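Local coordinates for malate synthase (PDB 3PUG), which catalyses the magnesium-dependent condensation of acetyl-CoA with glyoxylate and the hydrolysis that yields malate and CoA in the glyoxylate cycle, at residues H82-W87 with V120-G125; T16-V21 with E51-P56; T2-D7 with G219-G224. All blocks are in the same frame, centred on the assembly; numbering follows the deposited sequence.

The three contacts sit on one eight-stranded parallel barrel. Contacts 1 and 2 lie at the C-terminal ends of its strands, where the active site is. Their centres are about 13 Å apart, and they touch through a salt bridge between Arg84 and Glu51 and through a shared potassium ion. Contact 3 lies at the other end of the barrel, with its centre about 19 Å from that of contact 1 and about 29 Å from that of contact 2. Along the chain, contact 2 is complete before contact 1 begins. The segments of contact 3 bracket both, because residues 2-7 come before the first strand and 219-224 end helix 210-223. Contact 3 thus lies away from the annotated sites.

Contact 1: residues H82-W87 with V120-G125; sequences HPRMVW and VIPEVG. With K (potassium ion), chain J; GLV (glyoxylic acid), chain B.
Arg84 and Val120 form a single parallel bridge that closes the (beta/alpha)8, or TIM, barrel between its third and fourth strands, 80-81 and 118-121. Met85 N donates to Val120 O at 2.9 Å, and Val120 N makes a weak bond to Pro83 O. The Arg84 side chain leaves this seam with CG anti to the backbone N (chi1 -178°) and bends at chi3. Its NH1 then donates to O1 of glyoxylate at 2.9 Å, nearly straight (163°), with the ligand at the guanidinium edge. NE makes a salt bridge with Asp49, and NH2 pairs with Glu51, so the guanidinium is gripped on several sides. Arg84 is a known binding residue for glyoxylate and acetyl-CoA. A leucine here would probably leave glyoxylate O1 without its NH1 donor and Asp49 without its counter-charge. Glu123 OE1 reaches the potassium ion at 3.1 Å, and Asp192, Glu51 and Asp52 also bind that ion. Glu123 OE2 is in a salt bridge with Arg89. Val120 CG1 rests on Arg84 CD at 3.9 Å, while Val120 CG2 turns to His82. Pro122 CB lies against Arg84 CD, and Pro122 CD packs on Trp87 CB. The indole of Trp87 takes Ile121 over one face in a CH-pi contact. Ile121 CG2 stands 3.7 Å from the centroid of the five-membered ring, 19° off its normal. Trp87 NE1 is bonded to Asp129, with Val124 CG1 4.0 Å from that same NE1.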
ATOM      1  N   HIS A  82      26.536   6.536 -13.831  1.00 44.73           N
ATOM      2  CA  HIS A  82      25.891   5.211 -13.880  1.00 43.30           C
ATOM      3  C   HIS A  82      25.086   5.070 -15.160  1.00 43.43           C
ATOM      4  O   HIS A  82      23.860   5.275 -15.111  1.00 46.02           O
ATOM      5  CB  HIS A  82      24.864   5.047 -12.746  1.00 42.31           C
ATOM      6  CG  HIS A  82      25.435   5.072 -11.359  1.00 46.71           C
ATOM      7  ND1 HIS A  82      25.657   3.930 -10.617  1.00 46.61           N
ATOM      8  CD2 HIS A  82      25.814   6.107 -10.563  1.00 47.96           C
ATOM      9  CE1 HIS A  82      26.144   4.254  -9.433  1.00 43.74           C
ATOM     10  NE2 HIS A  82      26.270   5.568  -9.382  1.00 46.32           N
ATOM     11  N   PRO A  83      25.697   4.736 -16.308  1.00 42.26           N
ATOM     12  CA  PRO A  83      24.840   4.663 -17.503  1.00 43.09           C
ATOM     13  C   PRO A  83      23.725   3.602 -17.416  1.00 45.62           C
ATOM     14  O   PRO A  83      23.942   2.549 -16.812  1.00 47.17           O
ATOM     15  CB  PRO A  83      25.795   4.263 -18.629  1.00 42.97           C
ATOM     16  CG  PRO A  83      27.150   4.247 -18.071  1.00 41.43           C
ATOM     17  CD  PRO A  83      27.098   4.388 -16.574  1.00 41.78           C
ATOM     18  N   ARG A  84      22.577   3.852 -18.051  1.00 46.48           N
ATOM     19  CA  ARG A  84      21.449   2.944 -18.161  1.00 46.75           C
ATOM     20  C   ARG A  84      21.528   1.983 -19.345  1.00 48.03           C
ATOM     21  O   ARG A  84      21.535   2.460 -20.488  1.00 50.01           O
ATOM     22  CB  ARG A  84      20.144   3.752 -18.277  1.00 46.71           C
ATOM     23  CG  ARG A  84      18.903   2.794 -18.339  1.00 51.53           C
ATOM     24  CD  ARG A  84      17.501   3.276 -17.917  1.00 50.28           C
ATOM     25  NE  ARG A  84      16.870   4.284 -18.756  1.00 52.18           N
ATOM     26  CZ  ARG A  84      15.601   4.650 -18.631  1.00 55.84           C
ATOM     27  NH1 ARG A  84      14.829   4.016 -17.769  1.00 60.03           N
ATOM     28  NH2 ARG A  84      15.062   5.598 -19.380  1.00 54.33           N
ATOM     29  N   MET A  85      21.484   0.656 -19.128  1.00 47.31           N
ATOM     30  CA  MET A  85      21.527  -0.319 -20.234  1.00 44.93           C
ATOM     31  C   MET A  85      20.126  -0.651 -20.746  1.00 44.62           C
ATOM     32  O   MET A  85      19.154  -0.152 -20.184  1.00 46.23           O
ATOM     33  CB  MET A  85      22.300  -1.561 -19.814  1.00 43.32           C
ATOM     34  CG  MET A  85      23.747  -1.201 -19.535  1.00 47.25           C
ATOM     35  SD  MET A  85      24.696  -0.483 -20.927  1.00 49.94           S
ATOM     36  CE  MET A  85      24.365   1.260 -20.869  1.00 44.03           C
ATOM     37  N   VAL A  86      19.986  -1.424 -21.819  1.00 41.31           N
ATOM     38  CA  VAL A  86      18.664  -1.856 -22.166  1.00 39.15           C
ATOM     39  C   VAL A  86      18.481  -3.112 -21.326  1.00 39.19           C
ATOM     40  O   VAL A  86      19.488  -3.688 -20.867  1.00 36.89           O
ATOM     41  CB  VAL A  86      18.488  -2.199 -23.708  1.00 40.44           C
ATOM     42  CG1 VAL A  86      18.349  -0.941 -24.492  1.00 38.71           C
ATOM     43  CG2 VAL A  86      19.569  -3.178 -24.302  1.00 36.14           C
ATOM     44  N   TRP A  87      17.227  -3.566 -21.192  1.00 37.57           N
ATOM     45  CA  TRP A  87      16.925  -4.783 -20.418  1.00 37.07           C
ATOM     46  C   TRP A  87      15.426  -5.057 -20.517  1.00 36.63           C
ATOM     47  O   TRP A  87      14.589  -4.161 -20.703  1.00 35.70           O
ATOM     48  CB  TRP A  87      17.336  -4.614 -18.939  1.00 37.24           C
ATOM     49  CG  TRP A  87      17.080  -5.794 -18.094  1.00 37.38           C
ATOM     50  CD1 TRP A  87      15.942  -6.081 -17.411  1.00 36.44           C
ATOM     51  CD2 TRP A  87      17.977  -6.889 -17.844  1.00 37.36           C
ATOM     52  NE1 TRP A  87      16.023  -7.320 -16.806  1.00 32.53           N
ATOM     53  CE2 TRP A  87      17.275  -7.826 -17.029  1.00 34.40           C
ATOM     54  CE3 TRP A  87      19.282  -7.171 -18.249  1.00 33.08           C
ATOM     55  CZ2 TRP A  87      17.843  -9.011 -16.590  1.00 30.02           C
ATOM     56  CZ3 TRP A  87      19.834  -8.335 -17.850  1.00 37.45           C
ATOM     57  CH2 TRP A  87      19.115  -9.250 -17.011  1.00 39.18           C
ATOM     58  N   VAL A 120      22.361   0.933 -14.652  1.00 42.23           N
ATOM     59  CA  VAL A 120      20.996   1.145 -14.258  1.00 41.34           C
ATOM     60  C   VAL A 120      20.303   0.210 -15.209  1.00 42.34           C
ATOM     61  O   VAL A 120      20.480   0.305 -16.424  1.00 44.09           O
ATOM     62  CB  VAL A 120      20.507   2.575 -14.513  1.00 42.36           C
ATOM     63  CG1 VAL A 120      18.986   2.631 -14.350  1.00 40.29           C
ATOM     64  CG2 VAL A 120      21.238   3.621 -13.612  1.00 37.36           C
ATOM     65  N   ILE A 121      19.506  -0.685 -14.627  1.00 41.31           N
ATOM     66  CA  ILE A 121      18.864  -1.763 -15.337  1.00 39.23           C
ATOM     67  C   ILE A 121      17.380  -1.413 -15.314  1.00 38.46           C
ATOM     68  O   ILE A 121      16.730  -1.515 -14.280  1.00 40.10           O
ATOM     69  CB  ILE A 121      19.235  -3.100 -14.633  1.00 39.06           C
ATOM     70  CG1 ILE A 121      20.753  -3.273 -14.631  1.00 37.92           C
ATOM     71  CG2 ILE A 121      18.513  -4.303 -15.261  1.00 35.92           C
ATOM     72  CD1 ILE A 121      21.397  -3.296 -16.027  1.00 29.48           C
ATOM     73  N   PRO A 122      16.826  -0.998 -16.461  1.00 37.91           N
ATOM     74  CA  PRO A 122      15.377  -0.743 -16.579  1.00 37.36           C
ATOM     75  C   PRO A 122      14.483  -2.024 -16.602  1.00 36.75           C
ATOM     76  O   PRO A 122      14.952  -3.143 -16.830  1.00 35.13           O
ATOM     77  CB  PRO A 122      15.334  -0.064 -17.951  1.00 36.35           C
ATOM     78  CG  PRO A 122      16.366  -0.873 -18.724  1.00 34.59           C
ATOM     79  CD  PRO A 122      17.455  -1.190 -17.787  1.00 36.01           C
ATOM     80  N   GLU A 123      13.179  -1.867 -16.422  1.00 37.77           N
ATOM     81  CA  GLU A 123      12.192  -2.925 -16.753  1.00 38.15           C
ATOM     82  C   GLU A 123      12.336  -4.272 -16.038  1.00 37.63           C
ATOM     83  O   GLU A 123      11.846  -5.299 -16.515  1.00 38.99           O
ATOM     84  CB  GLU A 123      12.200  -3.223 -18.256  1.00 36.70           C
ATOM     85  CG  GLU A 123      11.788  -2.049 -19.103  1.00 40.18           C
ATOM     86  CD  GLU A 123      10.278  -1.774 -19.114  1.00 44.21           C
ATOM     87  OE1 GLU A 123       9.866  -0.833 -19.814  1.00 43.20           O
ATOM     88  OE2 GLU A 123       9.504  -2.440 -18.393  1.00 41.65           O
ATOM     89  N   VAL A 124      13.048  -4.327 -14.933  1.00 36.20           N
ATOM     90  CA  VAL A 124      13.197  -5.625 -14.293  1.00 37.38           C
ATOM     91  C   VAL A 124      11.834  -6.212 -13.850  1.00 38.38           C
ATOM     92  O   VAL A 124      10.869  -5.435 -13.668  1.00 37.58           O
ATOM     93  CB  VAL A 124      14.096  -5.511 -13.045  1.00 37.95           C
ATOM     94  CG1 VAL A 124      15.551  -5.181 -13.436  1.00 38.21           C
ATOM     95  CG2 VAL A 124      13.522  -4.486 -12.062  1.00 35.92           C
ATOM     96  N   GLY A 125      11.772  -7.547 -13.685  1.00 36.73           N
ATOM     97  CA  GLY A 125      10.613  -8.270 -13.218  1.00 36.01           C
ATOM     98  C   GLY A 125      10.671  -8.666 -11.755  1.00 36.75           C
ATOM     99  O   GLY A 125      10.926  -7.817 -10.938  1.00 37.84           O
TER
HETATM  100  K     K J 803      11.240   1.203 -21.631  1.00 56.14           K
HETATM  101  C1  GLV B 501      11.398   5.136 -16.765  1.00 73.26           C
HETATM  102  O1  GLV B 501      11.911   4.248 -17.430  1.00 71.82           O
HETATM  103  C2  GLV B 501       9.930   5.159 -16.725  1.00 74.51           C
HETATM  104  O2  GLV B 501       9.295   5.992 -16.127  1.00 75.00           O
HETATM  105  O3  GLV B 501       9.228   4.273 -17.411  1.00 79.07           O
HETATM  106  O   HOH W   1      12.183   1.881 -19.274  1.00 55.99           O

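Contact 2: residues T16-V21 with E51-P56; sequences TSPTAV and EDATAP. With K (potassium ion), chain J.
Thr19 and Thr54 bring their hydroxyls together, with OG1 of Thr19 and OG1 of Thr54 2.9 Å apart. This is the tight part of the contact. The two side chains cross at about a right angle. Thr54 OG1 lies beside its own backbone N (chi1 -82°). The distance from Thr19 N to Thr54 OG1 is 3.0 Å. Thr19 OG1 is also bonded to Asn50, just ahead of the turn. Beside the hydroxyls, Ala53 CB packs on Pro18, 3.8 Å from Pro18 CA. Ala53 and Pro18 are both partly exposed, and this is the side nearer solvent. Glu51 to Thr54 form a type I beta turn, and its far side faces the metal site. There Asp52, a magnesium ligand of this enzyme, holds potassium with both carboxylate oxygens, OD2 at 2.9 Å. Glu51 OE2 joins it, and Glu51 OE1 accepts from a water bound to the same ion. Thr16 and Ser17, which bind acetyl-CoA, lie on the barrel strand 13-18. That strand pairs with 45-49 through Ser17, while Leu31 of helix 29-34 and Ile66 of helix 59-73 pack on Thr19.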
ATOM      1  N   THR A  16      19.151  12.021 -16.583  1.00 43.64           N
ATOM      2  CA  THR A  16      19.473  11.292 -17.817  1.00 45.73           C
ATOM      3  C   THR A  16      19.908  12.149 -19.038  1.00 46.38           C
ATOM      4  O   THR A  16      19.462  13.312 -19.145  1.00 47.75           O
ATOM      5  CB  THR A  16      18.271  10.429 -18.186  1.00 45.71           C
ATOM      6  OG1 THR A  16      17.091  11.185 -17.897  1.00 46.44           O
ATOM      7  CG2 THR A  16      18.249   9.179 -17.346  1.00 45.81           C
ATOM      8  N   SER A  17      20.747  11.599 -19.929  1.00 45.72           N
ATOM      9  CA  SER A  17      21.037  12.187 -21.251  1.00 46.43           C
ATOM     10  C   SER A  17      21.048  11.197 -22.399  1.00 45.67           C
ATOM     11  O   SER A  17      21.614  10.132 -22.239  1.00 45.66           O
ATOM     12  CB  SER A  17      22.441  12.795 -21.262  1.00 47.24           C
ATOM     13  OG  SER A  17      22.679  13.418 -20.017  1.00 53.04           O
ATOM     14  N   PRO A  18      20.537  11.570 -23.576  1.00 46.00           N
ATOM     15  CA  PRO A  18      20.638  10.701 -24.743  1.00 47.89           C
ATOM     16  C   PRO A  18      22.083  10.372 -25.044  1.00 50.66           C
ATOM     17  O   PRO A  18      22.924  11.256 -24.931  1.00 53.61           O
ATOM     18  CB  PRO A  18      20.104  11.568 -25.876  1.00 46.08           C
ATOM     19  CG  PRO A  18      19.136  12.484 -25.205  1.00 46.04           C
ATOM     20  CD  PRO A  18      19.760  12.788 -23.867  1.00 45.84           C
ATOM     21  N   THR A  19      22.401   9.141 -25.415  1.00 51.41           N
ATOM     22  CA  THR A  19      23.779   8.813 -25.698  1.00 53.08           C
ATOM     23  C   THR A  19      24.197   9.027 -27.176  1.00 55.06           C
ATOM     24  O   THR A  19      25.365   9.218 -27.481  1.00 55.94           O
ATOM     25  CB  THR A  19      23.942   7.349 -25.294  1.00 53.68           C
ATOM     26  OG1 THR A  19      22.836   6.609 -25.839  1.00 52.33           O
ATOM     27  CG2 THR A  19      23.919   7.262 -23.779  1.00 51.59           C
ATOM     28  N   ALA A  20      23.260   8.974 -28.116  1.00 56.88           N
ATOM     29  CA  ALA A  20      23.520   9.209 -29.538  1.00 58.00           C
ATOM     30  C   ALA A  20      22.253   9.753 -30.215  1.00 60.70           C
ATOM     31  O   ALA A  20      21.187   9.102 -30.263  1.00 61.09           O
ATOM     32  CB  ALA A  20      23.991   7.953 -30.235  1.00 57.31           C
ATOM     33  N   VAL A  21      22.372  10.984 -30.712  1.00 63.75           N
ATOM     34  CA  VAL A  21      21.266  11.635 -31.386  1.00 66.16           C
ATOM     35  C   VAL A  21      21.545  11.641 -32.883  1.00 69.00           C
ATOM     36  O   VAL A  21      22.706  11.818 -33.299  1.00 68.74           O
ATOM     37  CB  VAL A  21      20.998  13.039 -30.830  1.00 66.19           C
ATOM     38  CG1 VAL A  21      19.605  13.488 -31.285  1.00 68.51           C
ATOM     39  CG2 VAL A  21      21.024  13.047 -29.307  1.00 63.39           C
ATOM     40  N   GLU A  51      18.976   3.704 -22.998  1.00 49.79           N
ATOM     41  CA  GLU A  51      17.657   3.088 -23.210  1.00 52.95           C
ATOM     42  C   GLU A  51      16.589   4.041 -23.764  1.00 54.59           C
ATOM     43  O   GLU A  51      16.513   4.266 -24.970  1.00 55.52           O
ATOM     44  CB  GLU A  51      17.138   2.343 -21.974  1.00 52.73           C
ATOM     45  CG  GLU A  51      16.025   1.362 -22.297  1.00 51.67           C
ATOM     46  CD  GLU A  51      14.819   1.528 -21.378  1.00 51.76           C
ATOM     47  OE1 GLU A  51      14.588   2.659 -20.924  1.00 53.62           O
ATOM     48  OE2 GLU A  51      14.059   0.574 -21.110  1.00 46.15           O
ATOM     49  N   ASP A  52      15.745   4.602 -22.912  1.00 55.57           N
ATOM     50  CA  ASP A  52      14.605   5.249 -23.504  1.00 57.53           C
ATOM     51  C   ASP A  52      14.965   6.572 -24.102  1.00 58.87           C
ATOM     52  O   ASP A  52      14.331   6.911 -25.088  1.00 60.42           O
ATOM     53  CB  ASP A  52      13.405   5.381 -22.569  1.00 57.69           C
ATOM     54  CG  ASP A  52      12.545   4.129 -22.553  1.00 57.30           C
ATOM     55  OD1 ASP A  52      12.681   3.261 -23.460  1.00 55.67           O
ATOM     56  OD2 ASP A  52      11.761   4.028 -21.585  1.00 53.51           O
ATOM     57  N   ALA A  53      15.925   7.300 -23.526  1.00 58.64           N
ATOM     58  CA  ALA A  53      16.333   8.606 -24.086  1.00 59.28           C
ATOM     59  C   ALA A  53      16.797   8.528 -25.532  1.00 59.24           C
ATOM     60  O   ALA A  53      16.832   9.558 -26.193  1.00 61.02           O
ATOM     61  CB  ALA A  53      17.474   9.299 -23.268  1.00 59.25           C
ATOM     62  N   THR A  54      17.195   7.345 -25.990  1.00 58.11           N
ATOM     63  CA  THR A  54      17.924   7.171 -27.225  1.00 57.33           C
ATOM     64  C   THR A  54      17.130   6.336 -28.195  1.00 58.10           C
ATOM     65  O   THR A  54      16.633   5.273 -27.831  1.00 59.31           O
ATOM     66  CB  THR A  54      19.216   6.447 -26.940  1.00 55.93           C
ATOM     67  OG1 THR A  54      20.147   7.414 -26.482  1.00 59.26           O
ATOM     68  CG2 THR A  54      19.829   5.857 -28.179  1.00 55.67           C
ATOM     69  N   ALA A  55      17.017   6.794 -29.434  1.00 59.28           N
ATOM     70  CA  ALA A  55      16.335   5.992 -30.443  1.00 60.36           C
ATOM     71  C   ALA A  55      17.036   4.625 -30.516  1.00 60.99           C
ATOM     72  O   ALA A  55      18.255   4.568 -30.336  1.00 61.12           O
ATOM     73  CB  ALA A  55      16.379   6.703 -31.764  1.00 59.68           C
ATOM     74  N   PRO A  56      16.286   3.524 -30.734  1.00 61.08           N
ATOM     75  CA  PRO A  56      16.916   2.182 -30.665  1.00 61.45           C
ATOM     76  C   PRO A  56      18.018   1.908 -31.706  1.00 62.22           C
ATOM     77  O   PRO A  56      18.955   1.148 -31.454  1.00 61.88           O
ATOM     78  CB  PRO A  56      15.736   1.197 -30.847  1.00 59.99           C
ATOM     79  CG  PRO A  56      14.520   1.959 -30.576  1.00 58.08           C
ATOM     80  CD  PRO A  56      14.812   3.456 -30.653  1.00 60.54           C
TER
HETATM   81  K     K J 803      11.240   1.203 -21.631  1.00 56.14           K
HETATM   82  O   HOH W   1      12.183   1.881 -19.274  1.00 55.99           O

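Contact 3: residues T2-D7 with G219-G224; sequences TERRHD and GASAAG. With K (potassium ion), chain I.
Arg5 turns the edge of its guanidinium to Ala223 O, the last carbonyl of helix 210-223. Its NH1 donates to Ala223 O at 2.8 Å (151°), the oxygen lying 18° out of the guanidinium plane. A bend at chi3 (-33°) turns the group back to the helix end. There its positive charge probably complements the partial negative charge at the helix C-terminus. NE and NH2 are bonded to Glu181 O and Leu183 O. The helix stops in a Schellman motif at Gly224, with positive phi. Because Gly224 has no side chain, residues 2-7 pass close, with Glu3 O 3.7 Å from Gly224 CA. Arg4 sets CA and CG against Gly224 O, with CG at 3.6 Å, and its NE is bonded to Cys225 O. Thr2 rests its methyl CG2 on Ala222 O at 3.3 Å. Two waters bridge the segments. One joins Thr2 O to Ser221 O, and the other links Arg5 N, His6 ND1 and Gly224 O. Ser221 OG binds a potassium ion at 2.9 Å, together with Ser217 O, Gly252 O and Met197 O of a neighbouring subunit. The N-terminal segment crosses the end of helix 210-223, beside strand 226-229, where Val226 packs on Arg4, and next to the subunit interface.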
ATOM      1  N   THR A   2      18.962  -1.391   9.254  1.00 87.74           N
ATOM      2  CA  THR A   2      19.550  -1.800   7.933  1.00 88.11           C
ATOM      3  C   THR A   2      20.432  -0.718   7.271  1.00 88.25           C
ATOM      4  O   THR A   2      20.116   0.478   7.255  1.00 87.95           O
ATOM      5  CB  THR A   2      18.455  -2.329   6.955  1.00 88.28           C
ATOM      6  OG1 THR A   2      17.372  -2.863   7.720  1.00 88.34           O
ATOM      7  CG2 THR A   2      18.972  -3.444   6.003  1.00 87.21           C
ATOM      8  N   GLU A   3      21.564  -1.139   6.716  1.00 87.89           N
ATOM      9  CA  GLU A   3      22.539  -0.160   6.257  1.00 87.54           C
ATOM     10  C   GLU A   3      22.908  -0.209   4.785  1.00 86.24           C
ATOM     11  O   GLU A   3      22.976  -1.271   4.146  1.00 86.27           O
ATOM     12  CB  GLU A   3      23.790  -0.183   7.128  1.00 87.82           C
ATOM     13  CG  GLU A   3      23.625   0.783   8.279  1.00 91.48           C
ATOM     14  CD  GLU A   3      24.566   0.456   9.405  1.00 96.87           C
ATOM     15  OE1 GLU A   3      25.396  -0.466   9.221  1.00 98.98           O
ATOM     16  OE2 GLU A   3      24.474   1.125  10.458  1.00 99.18           O
ATOM     17  N   ARG A   4      23.155   0.999   4.289  1.00 83.99           N
ATOM     18  CA  ARG A   4      23.504   1.240   2.904  1.00 81.24           C
ATOM     19  C   ARG A   4      24.957   0.896   2.589  1.00 79.39           C
ATOM     20  O   ARG A   4      25.885   1.168   3.362  1.00 79.49           O
ATOM     21  CB  ARG A   4      23.179   2.694   2.590  1.00 81.88           C
ATOM     22  CG  ARG A   4      21.694   2.894   2.601  1.00 81.55           C
ATOM     23  CD  ARG A   4      21.305   4.335   2.617  1.00 84.11           C
ATOM     24  NE  ARG A   4      19.849   4.293   2.622  1.00 88.99           N
ATOM     25  CZ  ARG A   4      19.088   4.334   3.710  1.00 90.01           C
ATOM     26  NH1 ARG A   4      19.657   4.489   4.905  1.00 88.06           N
ATOM     27  NH2 ARG A   4      17.761   4.270   3.576  1.00 90.58           N
ATOM     28  N   ARG A   5      25.145   0.270   1.436  1.00 76.22           N
ATOM     29  CA  ARG A   5      26.443  -0.301   1.131  1.00 73.06           C
ATOM     30  C   ARG A   5      27.253   0.586   0.197  1.00 71.73           C
ATOM     31  O   ARG A   5      28.268   0.170  -0.341  1.00 72.21           O
ATOM     32  CB  ARG A   5      26.236  -1.701   0.549  1.00 72.00           C
ATOM     33  CG  ARG A   5      25.808  -2.723   1.592  1.00 69.86           C
ATOM     34  CD  ARG A   5      24.978  -3.873   1.017  1.00 66.23           C
ATOM     35  NE  ARG A   5      24.109  -3.507  -0.106  1.00 60.35           N
ATOM     36  CZ  ARG A   5      22.842  -3.128  -0.003  1.00 60.07           C
ATOM     37  NH1 ARG A   5      22.265  -3.058   1.177  1.00 61.33           N
ATOM     38  NH2 ARG A   5      22.132  -2.813  -1.073  1.00 60.63           N
ATOM     39  N   HIS A   6      26.806   1.812  -0.030  1.00 70.31           N
ATOM     40  CA  HIS A   6      27.374   2.580  -1.136  1.00 69.62           C
ATOM     41  C   HIS A   6      28.009   3.904  -0.683  1.00 69.98           C
ATOM     42  O   HIS A   6      27.723   4.370   0.438  1.00 69.93           O
ATOM     43  CB  HIS A   6      26.381   2.628  -2.322  1.00 68.70           C
ATOM     44  CG  HIS A   6      26.297   1.305  -3.021  1.00 66.20           C
ATOM     45  ND1 HIS A   6      25.419   0.313  -2.636  1.00 64.90           N
ATOM     46  CD2 HIS A   6      27.103   0.745  -3.955  1.00 65.43           C
ATOM     47  CE1 HIS A   6      25.674  -0.788  -3.320  1.00 65.75           C
ATOM     48  NE2 HIS A   6      26.679  -0.550  -4.143  1.00 64.81           N
ATOM     49  N   ASP A   7      28.894   4.474  -1.505  1.00 69.74           N
ATOM     50  CA  ASP A   7      29.527   5.745  -1.088  1.00 70.14           C
ATOM     51  C   ASP A   7      28.498   6.858  -0.823  1.00 67.94           C
ATOM     52  O   ASP A   7      28.714   7.635   0.114  1.00 68.80           O
ATOM     53  CB  ASP A   7      30.626   6.270  -2.042  1.00 71.41           C
ATOM     54  CG  ASP A   7      31.867   5.364  -2.098  1.00 74.93           C
ATOM     55  OD1 ASP A   7      32.095   4.568  -1.143  1.00 76.05           O
ATOM     56  OD2 ASP A   7      32.599   5.466  -3.119  1.00 75.58           O
ATOM     57  N   GLY A 219      10.970  -0.389   0.619  1.00 35.32           N
ATOM     58  CA  GLY A 219      11.880  -1.410   0.130  1.00 33.68           C
ATOM     59  C   GLY A 219      13.295  -0.875   0.239  1.00 35.99           C
ATOM     60  O   GLY A 219      14.191  -1.621   0.655  1.00 35.92           O
ATOM     61  N   ALA A 220      13.534   0.382  -0.139  1.00 36.01           N
ATOM     62  CA  ALA A 220      14.887   0.882  -0.026  1.00 37.81           C
ATOM     63  C   ALA A 220      15.333   0.873   1.430  1.00 40.44           C
ATOM     64  O   ALA A 220      16.440   0.376   1.736  1.00 40.44           O
ATOM     65  CB  ALA A 220      15.011   2.236  -0.618  1.00 37.96           C
ATOM     66  N   SER A 221      14.478   1.367   2.331  1.00 41.75           N
ATOM     67  CA  SER A 221      14.866   1.318   3.754  1.00 44.23           C
ATOM     68  C   SER A 221      15.096  -0.095   4.291  1.00 45.03           C
ATOM     69  O   SER A 221      16.123  -0.323   4.918  1.00 47.16           O
ATOM     70  CB  SER A 221      13.913   2.097   4.685  1.00 45.24           C
ATOM     71  OG  SER A 221      14.019   3.520   4.466  1.00 48.11           O
ATOM     72  N   ALA A 222      14.203  -1.054   4.035  1.00 43.27           N
ATOM     73  CA  ALA A 222      14.406  -2.387   4.563  1.00 41.50           C
ATOM     74  C   ALA A 222      15.616  -3.071   3.924  1.00 42.70           C
ATOM     75  O   ALA A 222      16.121  -4.069   4.464  1.00 44.57           O
ATOM     76  CB  ALA A 222      13.131  -3.250   4.352  1.00 41.13           C
ATOM     77  N   ALA A 223      16.089  -2.626   2.759  1.00 41.20           N
ATOM     78  CA  ALA A 223      17.154  -3.406   2.114  1.00 39.75           C
ATOM     79  C   ALA A 223      18.469  -2.642   2.017  1.00 39.56           C
ATOM     80  O   ALA A 223      19.450  -3.166   1.517  1.00 39.21           O
ATOM     81  CB  ALA A 223      16.729  -3.862   0.773  1.00 38.74           C
ATOM     82  N   GLY A 224      18.507  -1.418   2.524  1.00 39.12           N
ATOM     83  CA  GLY A 224      19.735  -0.643   2.535  1.00 38.96           C
ATOM     84  C   GLY A 224      20.057  -0.110   1.152  1.00 39.53           C
ATOM     85  O   GLY A 224      21.212  -0.157   0.720  1.00 39.18           O
TER
HETATM   86  K     K I 802      13.367   5.523   2.429  1.00 48.22           K
HETATM   87  O   HOH W   2      18.508   0.994   4.950  1.00 42.67           O
HETATM   88  O   HOH W   3      23.360   1.067  -0.870  1.00 50.13           O